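LP04448p (Drosophila melanogaster, PDB 4QMH) probably promotes microtubule polymerization as an XMAP215-family protein whose array of TOG domains, here the fourth, binds tubulin. Local coordinates at residues W158-L163 and N199-G204. Numbering follows the deposited sequence.
Sequences WLADKL and NEAVLG
The methyl of Ala160 lies against the backbone of the helix 192-209, its CB 3.6 Å from Glu200 O and 3.7 Å from Ala201 CA. Ala201 answers with its own methyl, the two CB atoms 4.0 Å apart, and Glu200 CB borders the same methyl. With CA atoms of Ala160 and Ala201 also just 4.0 Å apart, the two helices touch almost backbone to backbone. About one turn further on, Leu163 meets Gly204, which has no side chain, and Leu163 CB comes directly against its backbone, 3.8 Å from Gly204 O. Leu163 CG stands anti to the carbonyl carbon, beside the backbone N (chi1 -75°), and CD1 rests near the C and O of Gly204.

No direct hydrogen bond joins the segments; a water does instead. It donates to Ala160 O (3.2 Å) and Glu200 O (2.8 Å) and accepts from Gly204 N at 2.9 Å. The helix 192-209 is kinked here: the N of Gly204 makes no bond to the preceding turn, and the water sits between it and Glu200 O.

Further out, Leu163 O is hydrogen-bonded to His208 NE2, a direct polar tie between the end of the segment 158-163 and the helix 192-209. The carboxylate of Glu200 turns to Lys196 in a salt bridge along its own helix. Leu159 and Leu163 both pack on Phe135; Leu159 also touches Met179 and Leu163 Ile176, both of the helix 173-186. Ala160, Ala201 and Gly204 thus allow close backbone approach between neighbouring helices of the all-helical, HEAT-like solenoid of a TOG domain.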
loop_
_atom_site.group_PDB
_atom_site.type_symbol
_atom_site.label_atom_id
_atom_site.label_comp_id
_atom_site.label_asym_id
_atom_site.label_seq_id
_atom_site.Cartn_x
_atom_site.Cartn_y
_atom_site.Cartn_z
ATOM N N TRP A 158 2.814 -9.525 2.063
ATOM C CA TRP A 158 1.556 -8.876 2.401
ATOM C C TRP A 158 0.436 -9.420 1.533
ATOM O O TRP A 158 -0.642 -9.723 2.029
ATOM C CB TRP A 158 1.687 -7.362 2.249
ATOM C CG TRP A 158 0.437 -6.584 2.588
ATOM C CD1 TRP A 158 0.009 -6.217 3.829
ATOM C CD2 TRP A 158 -0.507 -6.042 1.657
ATOM N NE1 TRP A 158 -1.165 -5.483 3.734
ATOM C CE2 TRP A 158 -1.504 -5.372 2.410
ATOM C CE3 TRP A 158 -0.616 -6.070 0.262
ATOM C CZ2 TRP A 158 -2.586 -4.733 1.809
ATOM C CZ3 TRP A 158 -1.697 -5.440 -0.332
ATOM C CH2 TRP A 158 -2.667 -4.778 0.444
ATOM N N LEU A 159 0.690 -9.565 0.239
ATOM C CA LEU A 159 -0.323 -10.132 -0.642
ATOM C C LEU A 159 -0.646 -11.566 -0.245
ATOM O O LEU A 159 -1.806 -11.965 -0.249
ATOM C CB LEU A 159 0.127 -10.072 -2.108
ATOM C CG LEU A 159 0.208 -8.665 -2.716
ATOM C CD1 LEU A 159 1.005 -8.676 -4.023
ATOM C CD2 LEU A 159 -1.183 -8.100 -2.948
ATOM N N ALA A 160 0.380 -12.340 0.108
ATOM C CA ALA A 160 0.174 -13.740 0.475
ATOM C C ALA A 160 -0.657 -13.838 1.743
ATOM O O ALA A 160 -1.474 -14.747 1.908
ATOM C CB ALA A 160 1.528 -14.455 0.661
ATOM N N ASP A 161 -0.457 -12.873 2.631
ATOM C CA ASP A 161 -1.136 -12.825 3.914
ATOM C C ASP A 161 -2.587 -12.364 3.763
ATOM O O ASP A 161 -3.478 -12.918 4.395
ATOM C CB ASP A 161 -0.367 -11.899 4.865
ATOM C CG ASP A 161 -0.983 -11.836 6.253
ATOM O OD1 ASP A 161 -1.356 -12.899 6.789
ATOM O OD2 ASP A 161 -1.091 -10.718 6.807
ATOM N N LYS A 162 -2.822 -11.369 2.911
ATOM C CA LYS A 162 -4.120 -10.698 2.876
ATOM C C LYS A 162 -5.101 -11.235 1.834
ATOM O O LYS A 162 -6.304 -11.337 2.112
ATOM C CB LYS A 162 -3.933 -9.187 2.672
ATOM C CG LYS A 162 -3.185 -8.492 3.795
ATOM C CD LYS A 162 -3.972 -8.512 5.094
ATOM C CE LYS A 162 -3.223 -7.788 6.202
ATOM N NZ LYS A 162 -3.954 -7.865 7.500
ATOM N N LEU A 163 -4.615 -11.576 0.641
ATOM C CA LEU A 163 -5.532 -12.007 -0.425
ATOM C C LEU A 163 -6.424 -13.202 -0.057
ATOM O O LEU A 163 -7.600 -13.218 -0.414
ATOM C CB LEU A 163 -4.784 -12.309 -1.723
ATOM C CG LEU A 163 -4.293 -11.098 -2.507
ATOM C CD1 LEU A 163 -3.431 -11.561 -3.682
ATOM C CD2 LEU A 163 -5.475 -10.272 -2.990
ATOM N N ASN A 199 6.235 -17.275 -4.157
ATOM C CA ASN A 199 5.624 -18.598 -4.187
ATOM C C ASN A 199 4.475 -18.721 -3.196
ATOM O O ASN A 199 3.442 -19.330 -3.503
ATOM C CB ASN A 199 6.669 -19.694 -3.967
ATOM C CG ASN A 199 7.412 -20.046 -5.239
ATOM O OD1 ASN A 199 6.906 -20.789 -6.081
ATOM N ND2 ASN A 199 8.614 -19.496 -5.398
ATOM N N GLU A 200 4.644 -18.133 -2.018
ATOM C CA GLU A 200 3.602 -18.172 -0.998
ATOM C C GLU A 200 2.361 -17.396 -1.420
ATOM O O GLU A 200 1.276 -17.643 -0.914
ATOM C CB GLU A 200 4.133 -17.653 0.338
ATOM C CG GLU A 200 5.200 -18.559 0.928
ATOM C CD GLU A 200 5.632 -18.133 2.309
ATOM O OE1 GLU A 200 5.030 -17.184 2.860
ATOM O OE2 GLU A 200 6.570 -18.763 2.845
ATOM N N ALA A 201 2.530 -16.465 -2.354
ATOM C CA ALA A 201 1.435 -15.616 -2.812
ATOM C C ALA A 201 0.648 -16.271 -3.949
ATOM O O ALA A 201 -0.415 -15.793 -4.328
ATOM C CB ALA A 201 1.979 -14.260 -3.260
ATOM N N VAL A 202 1.169 -17.362 -4.503
ATOM C CA VAL A 202 0.489 -18.012 -5.623
ATOM C C VAL A 202 -0.947 -18.394 -5.264
ATOM O O VAL A 202 -1.881 -18.105 -6.023
ATOM C CB VAL A 202 1.253 -19.258 -6.110
ATOM C CG1 VAL A 202 0.421 -20.030 -7.142
ATOM C CG2 VAL A 202 2.588 -18.846 -6.731
ATOM N N LEU A 203 -1.129 -19.012 -4.096
ATOM C CA LEU A 203 -2.459 -19.458 -3.692
ATOM C C LEU A 203 -3.419 -18.284 -3.555
ATOM O O LEU A 203 -4.553 -18.334 -4.036
ATOM C CB LEU A 203 -2.402 -20.256 -2.384
ATOM C CG LEU A 203 -3.764 -20.711 -1.856
ATOM C CD1 LEU A 203 -4.443 -21.638 -2.862
ATOM C CD2 LEU A 203 -3.600 -21.398 -0.500
ATOM N N GLY A 204 -2.969 -17.224 -2.895
ATOM C CA GLY A 204 -3.783 -16.032 -2.750
ATOM C C GLY A 204 -4.246 -15.442 -4.068
ATOM O O GLY A 204 -5.400 -15.061 -4.199
HETATM O O HOH W 1 -1.307 -16.722 -0.542
#